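Local coordinates for glutaminyl-tRNA synthetase (Saccharomyces cerevisiae, PDB 3TL4), which attaches glutamine to tRNA(Gln) at the expense of ATP, and is represented here by its appended N-terminal tRNA-binding domain, at residues K39-D44 with L72-I77; G80-S85 with S111-E116; F92-V95 with A101-K104; P146-D151 with P168-E173. All coordinates share one frame; numbering follows the deposited sequence.

Contact 1 of 4, residues K39-D44 with L72-I77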
loop_
_atom_site.group_PDB
_atom_site.type_symbol
_atom_site.label_atom_id
_atom_site.label_comp_id
_atom_site.label_asym_id
_atom_site.label_seq_id
_atom_site.Cartn_x
_atom_site.Cartn_y
_atom_site.Cartn_z
ATOM N N LYS A 39 17.059 -9.613 -10.254
ATOM C CA LYS A 39 17.747 -10.798 -10.772
ATOM C C LYS A 39 17.232 -12.122 -10.195
ATOM O O LYS A 39 17.524 -13.181 -10.736
ATOM C CB LYS A 39 19.261 -10.692 -10.556
ATOM C CG LYS A 39 19.967 -9.707 -11.471
ATOM C CD LYS A 39 20.011 -10.207 -12.906
ATOM C CE LYS A 39 21.059 -9.433 -13.712
ATOM N NZ LYS A 39 21.186 -9.878 -15.130
ATOM N N GLU A 40 16.474 -12.067 -9.100
ATOM C CA GLU A 40 15.885 -13.279 -8.535
ATOM C C GLU A 40 14.412 -13.451 -8.939
ATOM O O GLU A 40 13.600 -14.000 -8.193
ATOM C CB GLU A 40 16.101 -13.368 -7.008
ATOM C CG GLU A 40 15.620 -12.183 -6.168
ATOM C CD GLU A 40 16.035 -12.304 -4.694
ATOM O OE1 GLU A 40 16.608 -13.353 -4.321
ATOM O OE2 GLU A 40 15.796 -11.356 -3.909
ATOM N N THR A 41 14.088 -12.956 -10.131
ATOM C CA THR A 41 12.797 -13.179 -10.761
ATOM C C THR A 41 13.089 -13.908 -12.063
ATOM O O THR A 41 14.187 -13.785 -12.611
ATOM C CB THR A 41 12.085 -11.855 -11.140
ATOM O OG1 THR A 41 12.908 -11.113 -12.041
ATOM C CG2 THR A 41 11.782 -11.002 -9.919
ATOM N N PRO A 42 12.103 -14.657 -12.575
ATOM C CA PRO A 42 12.236 -15.424 -13.821
ATOM C C PRO A 42 12.750 -14.583 -14.989
ATOM O O PRO A 42 12.341 -13.442 -15.156
ATOM C CB PRO A 42 10.805 -15.878 -14.094
ATOM C CG PRO A 42 10.186 -15.965 -12.731
ATOM C CD PRO A 42 10.782 -14.839 -11.950
ATOM N N SER A 43 13.640 -15.157 -15.790
ATOM C CA SER A 43 14.229 -14.472 -16.938
ATOM C C SER A 43 13.189 -13.944 -17.925
ATOM O O SER A 43 13.396 -12.907 -18.565
ATOM C CB SER A 43 15.171 -15.417 -17.676
ATOM O OG SER A 43 16.116 -15.978 -16.785
ATOM N N ASP A 44 12.080 -14.662 -18.056
ATOM C CA ASP A 44 11.058 -14.291 -19.027
ATOM C C ASP A 44 9.896 -13.519 -18.404
ATOM O O ASP A 44 8.880 -13.286 -19.061
ATOM C CB ASP A 44 10.542 -15.529 -19.777
ATOM C CG ASP A 44 9.786 -16.495 -18.874
ATOM O OD1 ASP A 44 9.965 -16.432 -17.636
ATOM O OD2 ASP A 44 9.017 -17.325 -19.412
ATOM N N LEU A 72 10.791 -14.014 -1.147
ATOM C CA LEU A 72 9.389 -14.263 -0.849
ATOM C C LEU A 72 8.600 -13.015 -1.193
ATOM O O LEU A 72 7.544 -13.085 -1.810
ATOM C CB LEU A 72 9.194 -14.593 0.626
ATOM C CG LEU A 72 9.711 -15.922 1.143
ATOM C CD1 LEU A 72 9.535 -15.951 2.654
ATOM C CD2 LEU A 72 8.966 -17.072 0.472
ATOM N N ILE A 73 9.121 -11.865 -0.785
ATOM C CA ILE A 73 8.489 -10.583 -1.113
ATOM C C ILE A 73 8.469 -10.339 -2.625
ATOM O O ILE A 73 7.445 -9.971 -3.188
ATOM C CB ILE A 73 9.203 -9.410 -0.427
ATOM C CG1 ILE A 73 9.617 -9.799 1.000
ATOM C CG2 ILE A 73 8.323 -8.160 -0.439
ATOM C CD1 ILE A 73 10.299 -8.667 1.781
ATOM N N VAL A 74 9.603 -10.540 -3.286
ATOM C CA VAL A 74 9.647 -10.392 -4.735
ATOM C C VAL A 74 8.628 -11.286 -5.465
ATOM O O VAL A 74 7.898 -10.822 -6.345
ATOM C CB VAL A 74 11.052 -10.636 -5.286
ATOM C CG1 VAL A 74 11.019 -10.646 -6.802
ATOM C CG2 VAL A 74 12.023 -9.566 -4.758
ATOM N N ASN A 75 8.572 -12.561 -5.102
ATOM C CA ASN A 75 7.608 -13.469 -5.716
ATOM C C ASN A 75 6.169 -13.006 -5.484
ATOM O O ASN A 75 5.314 -13.129 -6.357
ATOM C CB ASN A 75 7.786 -14.895 -5.188
ATOM C CG ASN A 75 9.134 -15.504 -5.571
ATOM O OD1 ASN A 75 9.711 -15.191 -6.621
ATOM N ND2 ASN A 75 9.634 -16.391 -4.719
ATOM N N GLY A 76 5.912 -12.464 -4.298
ATOM C CA GLY A 76 4.610 -11.925 -3.968
ATOM C C GLY A 76 4.257 -10.741 -4.844
ATOM O O GLY A 76 3.127 -10.616 -5.312
ATOM N N ILE A 77 5.222 -9.861 -5.077
ATOM C CA ILE A 77 4.979 -8.746 -5.977
ATOM C C ILE A 77 4.697 -9.289 -7.375
ATOM O O ILE A 77 3.611 -9.077 -7.915
ATOM C CB ILE A 77 6.168 -7.745 -6.004
ATOM C CG1 ILE A 77 6.257 -6.987 -4.678
ATOM C CG2 ILE A 77 6.022 -6.769 -7.151
ATOM C CD1 ILE A 77 7.616 -6.337 -4.396
#

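Contact 2 of 4, residues G80-S85 with S111-E116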
loop_
_atom_site.group_PDB
_atom_site.type_symbol
_atom_site.label_atom_id
_atom_site.label_comp_id
_atom_site.label_asym_id
_atom_site.label_seq_id
_atom_site.Cartn_x
_atom_site.Cartn_y
_atom_site.Cartn_z
ATOM N N GLY A 80 1.400 -10.987 -7.990
ATOM C CA GLY A 80 0.163 -10.242 -7.781
ATOM C C GLY A 80 -0.455 -10.392 -6.397
ATOM O O GLY A 80 -1.542 -9.883 -6.137
ATOM N N ASP A 81 0.236 -11.097 -5.504
ATOM C CA ASP A 81 -0.209 -11.221 -4.121
ATOM C C ASP A 81 -0.082 -9.884 -3.378
ATOM O O ASP A 81 -1.007 -9.449 -2.688
ATOM C CB ASP A 81 0.580 -12.319 -3.401
ATOM C CG ASP A 81 0.185 -13.734 -3.855
ATOM O OD1 ASP A 81 -0.909 -13.907 -4.458
ATOM O OD2 ASP A 81 0.967 -14.679 -3.592
ATOM N N LEU A 82 1.062 -9.231 -3.543
ATOM C CA LEU A 82 1.327 -7.950 -2.900
ATOM C C LEU A 82 1.119 -6.828 -3.906
ATOM O O LEU A 82 1.982 -6.587 -4.754
ATOM C CB LEU A 82 2.761 -7.917 -2.377
ATOM C CG LEU A 82 3.159 -9.063 -1.443
ATOM C CD1 LEU A 82 4.624 -8.962 -1.086
ATOM C CD2 LEU A 82 2.304 -9.059 -0.175
ATOM N N LYS A 83 -0.023 -6.147 -3.804
ATOM C CA LYS A 83 -0.442 -5.154 -4.795
ATOM C C LYS A 83 -0.132 -3.708 -4.415
ATOM O O LYS A 83 -0.110 -2.842 -5.284
ATOM C CB LYS A 83 -1.949 -5.263 -5.081
ATOM C CG LYS A 83 -2.426 -6.612 -5.576
ATOM C CD LYS A 83 -1.778 -6.992 -6.905
ATOM C CE LYS A 83 -2.350 -6.193 -8.072
ATOM N NZ LYS A 83 -1.831 -6.649 -9.399
ATOM N N THR A 84 0.082 -3.425 -3.133
ATOM C CA THR A 84 0.278 -2.030 -2.714
ATOM C C THR A 84 1.597 -1.815 -1.974
ATOM O O THR A 84 2.220 -2.773 -1.503
ATOM C CB THR A 84 -0.898 -1.518 -1.836
ATOM O OG1 THR A 84 -0.960 -2.280 -0.629
ATOM C CG2 THR A 84 -2.221 -1.663 -2.565
ATOM N N SER A 85 2.018 -0.553 -1.892
ATOM C CA SER A 85 3.196 -0.167 -1.123
ATOM C C SER A 85 3.012 -0.581 0.316
ATOM O O SER A 85 3.971 -0.947 1.002
ATOM C CB SER A 85 3.391 1.346 -1.155
ATOM O OG SER A 85 3.644 1.786 -2.467
ATOM N N SER A 111 0.407 -9.709 5.495
ATOM C CA SER A 111 0.527 -8.622 4.528
ATOM C C SER A 111 -0.770 -8.416 3.773
ATOM O O SER A 111 -0.755 -8.008 2.624
ATOM C CB SER A 111 1.646 -8.914 3.532
ATOM O OG SER A 111 2.829 -9.219 4.237
ATOM N N GLY A 112 -1.888 -8.724 4.414
ATOM C CA GLY A 112 -3.194 -8.477 3.834
ATOM C C GLY A 112 -3.479 -9.243 2.557
ATOM O O GLY A 112 -4.425 -8.909 1.833
ATOM N N VAL A 113 -2.682 -10.272 2.272
ATOM C CA VAL A 113 -2.863 -11.031 1.033
ATOM C C VAL A 113 -4.221 -11.740 1.034
ATOM O O VAL A 113 -4.602 -12.365 2.016
ATOM C CB VAL A 113 -1.699 -12.031 0.776
ATOM C CG1 VAL A 113 -2.047 -12.986 -0.358
ATOM C CG2 VAL A 113 -0.388 -11.276 0.462
ATOM N N GLY A 114 -4.964 -11.611 -0.059
ATOM C CA GLY A 114 -6.255 -12.267 -0.169
ATOM C C GLY A 114 -7.390 -11.520 0.508
ATOM O O GLY A 114 -8.556 -11.884 0.356
ATOM N N ILE A 115 -7.049 -10.480 1.262
ATOM C CA ILE A 115 -8.044 -9.628 1.891
ATOM C C ILE A 115 -8.610 -8.652 0.872
ATOM O O ILE A 115 -7.880 -7.806 0.344
ATOM C CB ILE A 115 -7.438 -8.807 3.036
ATOM C CG1 ILE A 115 -6.758 -9.722 4.051
ATOM C CG2 ILE A 115 -8.504 -7.934 3.702
ATOM C CD1 ILE A 115 -7.714 -10.617 4.793
ATOM N N GLU A 116 -9.903 -8.783 0.580
ATOM C CA GLU A 116 -10.602 -7.758 -0.193
ATOM C C GLU A 116 -11.836 -7.215 0.532
ATOM O O GLU A 116 -12.856 -7.895 0.645
ATOM C CB GLU A 116 -10.990 -8.242 -1.590
ATOM C CG GLU A 116 -11.642 -7.121 -2.405
ATOM C CD GLU A 116 -12.125 -7.562 -3.775
ATOM O OE1 GLU A 116 -11.319 -8.157 -4.527
ATOM O OE2 GLU A 116 -13.310 -7.308 -4.101
HETATM O O HOH W 1 -3.675 -9.973 -2.433
#

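Contact 3 of 4, residues F92-V95 with A101-K104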
loop_
_atom_site.group_PDB
_atom_site.type_symbol
_atom_site.label_atom_id
_atom_site.label_comp_id
_atom_site.label_asym_id
_atom_site.label_seq_id
_atom_site.Cartn_x
_atom_site.Cartn_y
_atom_site.Cartn_z
ATOM N N PHE A 92 7.761 -6.778 4.006
ATOM C CA PHE A 92 9.133 -6.467 4.392
ATOM C C PHE A 92 9.328 -6.525 5.908
ATOM O O PHE A 92 10.259 -7.141 6.401
ATOM C CB PHE A 92 9.559 -5.097 3.862
ATOM C CG PHE A 92 10.874 -4.634 4.405
ATOM C CD1 PHE A 92 12.062 -5.157 3.919
ATOM C CD2 PHE A 92 10.925 -3.695 5.416
ATOM C CE1 PHE A 92 13.280 -4.755 4.435
ATOM C CE2 PHE A 92 12.139 -3.277 5.924
ATOM C CZ PHE A 92 13.318 -3.812 5.432
ATOM N N LYS A 93 8.448 -5.881 6.654
ATOM C CA LYS A 93 8.575 -5.917 8.097
ATOM C C LYS A 93 8.473 -7.333 8.640
ATOM O O LYS A 93 9.156 -7.666 9.599
ATOM C CB LYS A 93 7.564 -4.985 8.762
ATOM C CG LYS A 93 7.970 -3.529 8.624
ATOM C CD LYS A 93 6.819 -2.562 8.853
ATOM C CE LYS A 93 7.293 -1.127 8.623
ATOM N NZ LYS A 93 6.198 -0.124 8.758
ATOM N N TYR A 94 7.639 -8.164 8.019
ATOM C CA TYR A 94 7.430 -9.529 8.494
ATOM C C TYR A 94 8.652 -10.378 8.233
ATOM O O TYR A 94 9.098 -11.126 9.098
ATOM C CB TYR A 94 6.223 -10.196 7.821
ATOM C CG TYR A 94 5.973 -11.597 8.354
ATOM C CD1 TYR A 94 5.241 -11.785 9.513
ATOM C CD2 TYR A 94 6.501 -12.727 7.722
ATOM C CE1 TYR A 94 5.009 -13.052 10.030
ATOM C CE2 TYR A 94 6.277 -14.014 8.242
ATOM C CZ TYR A 94 5.526 -14.156 9.401
ATOM O OH TYR A 94 5.267 -15.391 9.957
ATOM N N VAL A 95 9.178 -10.269 7.022
ATOM C CA VAL A 95 10.302 -11.084 6.606
ATOM C C VAL A 95 11.542 -10.672 7.383
ATOM O O VAL A 95 12.357 -11.522 7.752
ATOM C CB VAL A 95 10.506 -11.038 5.074
ATOM C CG1 VAL A 95 11.770 -11.781 4.674
ATOM C CG2 VAL A 95 9.302 -11.662 4.376
ATOM N N ALA A 101 13.111 -18.080 9.112
ATOM C CA ALA A 101 11.909 -18.820 9.478
ATOM C C ALA A 101 10.695 -18.341 8.682
ATOM O O ALA A 101 9.641 -18.952 8.743
ATOM C CB ALA A 101 11.641 -18.704 10.976
ATOM N N SER A 102 10.847 -17.245 7.950
ATOM C CA SER A 102 9.751 -16.692 7.157
ATOM C C SER A 102 9.285 -17.707 6.118
ATOM O O SER A 102 10.104 -18.367 5.471
ATOM C CB SER A 102 10.207 -15.428 6.416
ATOM O OG SER A 102 10.542 -14.390 7.305
ATOM N N THR A 103 7.975 -17.817 5.946
ATOM C CA THR A 103 7.419 -18.579 4.833
ATOM C C THR A 103 6.442 -17.725 4.055
ATOM O O THR A 103 5.970 -16.695 4.549
ATOM C CB THR A 103 6.665 -19.829 5.293
ATOM O OG1 THR A 103 5.579 -19.428 6.129
ATOM C CG2 THR A 103 7.598 -20.789 6.052
ATOM N N LYS A 104 6.136 -18.173 2.842
ATOM C CA LYS A 104 5.151 -17.518 1.995
ATOM C C LYS A 104 3.849 -17.290 2.755
ATOM O O LYS A 104 3.355 -16.166 2.794
ATOM C CB LYS A 104 4.906 -18.352 0.726
ATOM C CG LYS A 104 3.856 -17.788 -0.244
ATOM C CD LYS A 104 3.687 -18.673 -1.483
ATOM C CE LYS A 104 2.718 -18.045 -2.491
ATOM N NZ LYS A 104 2.343 -18.949 -3.629
#

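Contact 4 of 4, residues P146-D151 with P168-E173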
loop_
_atom_site.group_PDB
_atom_site.type_symbol
_atom_site.label_atom_id
_atom_site.label_comp_id
_atom_site.label_asym_id
_atom_site.label_seq_id
_atom_site.Cartn_x
_atom_site.Cartn_y
_atom_site.Cartn_z
ATOM N N PRO A 146 -14.502 16.097 7.829
ATOM C CA PRO A 146 -13.070 15.795 7.663
ATOM C C PRO A 146 -12.493 14.981 8.839
ATOM O O PRO A 146 -11.520 14.239 8.670
ATOM C CB PRO A 146 -12.427 17.178 7.591
ATOM C CG PRO A 146 -13.554 18.092 7.102
ATOM C CD PRO A 146 -14.784 17.544 7.765
ATOM N N GLY A 147 -13.096 15.118 10.016
ATOM C CA GLY A 147 -12.698 14.343 11.176
ATOM C C GLY A 147 -13.169 12.900 11.121
ATOM O O GLY A 147 -12.471 11.991 11.562
ATOM N N ILE A 148 -14.362 12.686 10.583
ATOM C CA ILE A 148 -14.887 11.339 10.422
ATOM C C ILE A 148 -13.979 10.565 9.471
ATOM O O ILE A 148 -13.667 9.392 9.696
ATOM C CB ILE A 148 -16.306 11.375 9.865
ATOM C CG1 ILE A 148 -17.218 12.137 10.832
ATOM C CG2 ILE A 148 -16.833 9.955 9.596
ATOM C CD1 ILE A 148 -18.676 12.116 10.421
ATOM N N PHE A 149 -13.550 11.244 8.415
ATOM C CA PHE A 149 -12.697 10.654 7.398
ATOM C C PHE A 149 -11.363 10.213 7.997
ATOM O O PHE A 149 -10.907 9.081 7.787
ATOM C CB PHE A 149 -12.473 11.670 6.276
ATOM C CG PHE A 149 -11.643 11.150 5.145
ATOM C CD1 PHE A 149 -11.801 9.852 4.695
ATOM C CD2 PHE A 149 -10.712 11.961 4.519
ATOM C CE1 PHE A 149 -11.040 9.364 3.647
ATOM C CE2 PHE A 149 -9.945 11.476 3.469
ATOM C CZ PHE A 149 -10.114 10.172 3.032
ATOM N N ALA A 150 -10.738 11.106 8.755
ATOM C CA ALA A 150 -9.480 10.772 9.428
ATOM C C ALA A 150 -9.627 9.541 10.326
ATOM O O ALA A 150 -8.733 8.700 10.377
ATOM C CB ALA A 150 -8.959 11.967 10.235
ATOM N N ASP A 151 -10.755 9.444 11.030
ATOM C CA ASP A 151 -10.975 8.355 11.983
ATOM C C ASP A 151 -11.285 7.033 11.279
ATOM O O ASP A 151 -10.878 5.966 11.728
ATOM C CB ASP A 151 -12.110 8.696 12.960
ATOM C CG ASP A 151 -11.734 9.801 13.925
ATOM O OD1 ASP A 151 -10.552 10.199 13.914
ATOM O OD2 ASP A 151 -12.604 10.267 14.700
ATOM N N PRO A 168 -16.682 9.030 -0.533
ATOM C CA PRO A 168 -18.052 8.964 -1.060
ATOM C C PRO A 168 -18.993 8.189 -0.147
ATOM O O PRO A 168 -20.156 8.560 0.008
ATOM C CB PRO A 168 -17.885 8.208 -2.383
ATOM C CG PRO A 168 -16.454 8.429 -2.765
ATOM C CD PRO A 168 -15.698 8.473 -1.475
ATOM N N ILE A 169 -18.510 7.109 0.450
ATOM C CA ILE A 169 -19.392 6.332 1.311
ATOM C C ILE A 169 -19.731 7.102 2.585
ATOM O O ILE A 169 -20.857 7.023 3.083
ATOM C CB ILE A 169 -18.822 4.954 1.630
ATOM C CG1 ILE A 169 -18.772 4.104 0.352
ATOM C CG2 ILE A 169 -19.666 4.289 2.688
ATOM C CD1 ILE A 169 -17.722 3.002 0.405
ATOM N N ILE A 170 -18.765 7.866 3.089
ATOM C CA ILE A 170 -19.004 8.746 4.230
ATOM C C ILE A 170 -20.000 9.859 3.932
ATOM O O ILE A 170 -20.913 10.099 4.716
ATOM C CB ILE A 170 -17.717 9.388 4.749
ATOM C CG1 ILE A 170 -16.840 8.322 5.398
ATOM C CG2 ILE A 170 -18.056 10.493 5.747
ATOM C CD1 ILE A 170 -15.443 8.788 5.722
ATOM N N ASP A 171 -19.808 10.550 2.810
ATOM C CA ASP A 171 -20.749 11.580 2.384
ATOM C C ASP A 171 -22.183 11.037 2.313
ATOM O O ASP A 171 -23.120 11.680 2.778
ATOM C CB ASP A 171 -20.331 12.189 1.041
ATOM C CG ASP A 171 -19.087 13.088 1.159
ATOM O OD1 ASP A 171 -18.733 13.501 2.289
ATOM O OD2 ASP A 171 -18.466 13.387 0.114
ATOM N N GLN A 172 -22.355 9.844 1.757
ATOM C CA GLN A 172 -23.680 9.246 1.664
ATOM C C GLN A 172 -24.276 8.922 3.034
ATOM O O GLN A 172 -25.433 9.188 3.295
ATOM C CB GLN A 172 -23.620 7.966 0.856
ATOM C CG GLN A 172 -23.030 8.089 -0.527
ATOM C CD GLN A 172 -22.984 6.730 -1.205
ATOM O OE1 GLN A 172 -24.026 6.126 -1.474
ATOM N NE2 GLN A 172 -21.784 6.221 -1.444
ATOM N N GLU A 173 -23.485 8.325 3.904
ATOM C CA GLU A 173 -23.987 7.928 5.212
ATOM C C GLU A 173 -24.296 9.119 6.101
ATOM O O GLU A 173 -25.247 9.092 6.864
ATOM C CB GLU A 173 -23.000 6.992 5.891
ATOM C CG GLU A 173 -22.860 5.661 5.139
ATOM C CD GLU A 173 -24.193 4.957 4.998
ATOM O OE1 GLU A 173 -24.919 4.873 6.013
ATOM O OE2 GLU A 173 -24.521 4.499 3.883
#

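Contact 1 of 4, residues K39-D44 with L72-I77
Glu40 OE2 accepts a hydrogen bond from Ser70 OG, at the start of helix 70-78, and the same oxygen stands 4.3 Å from Val74 CG2. The carboxylate thus has its polar partner at the first turn of the helix, and that same oxygen only grazes the valine one turn further on. The main touch comes from Thr41. Its methyl CG2 runs into Val74 CG1 at 3.2 Å, closer than two carbons normally sit, so the exact spacing is doubtful at this resolution, although the meeting of the two methyls is plain. The threonine side chain crosses that of Val74 at about a right angle. Rotation about CA-CB (chi1 59°) sets Thr41 OG1 between backbone N and carbonyl carbon, where it donates to the carbonyl O of Ile38, and leaves CG2 to meet the helix. Val74 supplies the matching branch: with chi1 at 173°, CG1 extends opposite the backbone N. Asn75 OD1 and Glu40 O merely stand near each other at 4.4 Å, two oxygens with no proton to share. Trp47 and Ile78 also press on Thr41. The loop that follows helix 28-39 is thereby laid against one side of helix 70-78; Val74 also touches Leu58 of helix 49-62, while Ile73 packs on Ala91 and Val95 of helix 85-98.

Contact 2 of 4, residues G80-S85 with S111-E116
Ser111 opens the second segment by setting its CB 3.8 Å from Leu82 CD2. Its hydroxyl is engaged with Met107 O in the preceding helix, so it is the carbon of the serine that meets the leucine. Gly112 then carries the chain at positive phi into a type II turn that runs to Ile115 and is closed by Ile115 N bonding to Gly112 O at 3.1 Å. Val113, the second residue of the turn, is directed at the loop 80-85 and does most of the touching. Both its methyls, CG1 and CG2, lie 4.1 Å from Asp81 CB, CG1 being turned opposite the backbone N (chi1 169°). CG2 additionally approaches Leu82 CD2 to 3.5 Å, the two side chains meeting at a slant, and rests 3.7 Å from the carbonyl O of Asp81. The Asp81 carboxylate finds its partner in Asn79 ND2, through OD2; Val113 is met by CB. At Gly114 the link becomes polar: a water donates to Asp81 O over 2.7 Å and accepts from Gly114 N. Gln87 NE2 bonds Ser111 O and, weakly, Asp81 O, so its amide also joins the two loops. The chemistry implies that between the two loops themselves the link is apolar contact plus one water, with Gln87 adding the polar tie from outside.

Contact 3 of 4, residues F92-V95 with A101-K104
The corner between helix 85-98 and helix 104-109 is closed by Ser102, which folds back from the connecting loop onto Val95 and Tyr94 near the end of the first helix. Ser102 OG stands 3.4 Å from Val95 CA and comes within 3.9 Å of Val95 CG1. With OG turned to the side of its own backbone N (chi1 -65°), the hydroxyl lies over the helix backbone, and its hydrogen bond goes to Gly99 O, just past the end of helix 85-98. Tyr94 adds a looser approach: its ring atom CE2 is 4.4 Å from Ser102 OG. The tyrosine side chain extends opposite the backbone N (chi1 -178°), and the ring also touches Met107 and Asn110. Val95 shares Met107 with the tyrosine. Lys69 NZ binds the carbonyl O of Ser102, tying the loop to the chain ahead of helix 70-78. Immediately afterwards Thr103 takes the N-cap position, with OG1 bonded to Gly106 N. The arrangement is that of a short helix-to-helix connection whose second helix begins with a threonine N-cap.

Contact 4 of 4, residues P146-D151 with P168-E173
Ile170 points its side chain at helix 145-153 and meets two consecutive residues there with different branches. Its CG2 faces the CG2 of Ile148 at 4.1 Å, and the two isoleucines run past each other in opposite directions. The longer arm goes the other way. Because chi2 of Ile170 is 170°, the arm is extended, and its CD1 arrives 3.7 Å from Phe149 CA and 3.9 Å from Phe149 CD1. Against the phenylalanine the isoleucine crosses at about a right angle, its tip lodging where the ring leaves the backbone. Phe149 has its ring opposite the backbone N (chi1 -178°), and the ring touches Phe166 and Lys167 at the start of helix 166-178, while Lys153 makes a cation-pi contact with it. This is apolar helix-helix packing in the C-terminal helical part of the tRNA-binding domain, where helices 119-132 and 134-140 also join: Ile148 touches Tyr129 of the former and Ile137 of the latter. The family region that includes 146-151 belongs to the GatB/YqeY clan, consistent with kinship to a tRNA amidotransferase; 168-173 lies in the second part of the RNA-binding region. Ile148 reaches Val174 as well, one turn beyond Ile170, and Ile170 in turn touches Val152.

Contacts 1, 2 and 3 lie close together, with centres 14 to 16 Å apart, around helices 70-78 and 85-98. Contacts 1 and 2 are joined directly, since Gly76 O probably bonds to Leu82 N at 3.1 Å, and Ile73 CD1 of contact 1 packs on Phe92 CA of contact 3 at 3.6 Å. In sequence contact 3 is nested within the loop that contact 2 closes, while contact 1 precedes both. Contact 4 comes last and stands apart, its centre about 38 Å from that of contact 1, on the far side of the chain's centre. The all-helical domain thus has two separate packing regions, with the 111-116 turn of contact 2 leading toward the second, consistent with a hinged arrangement.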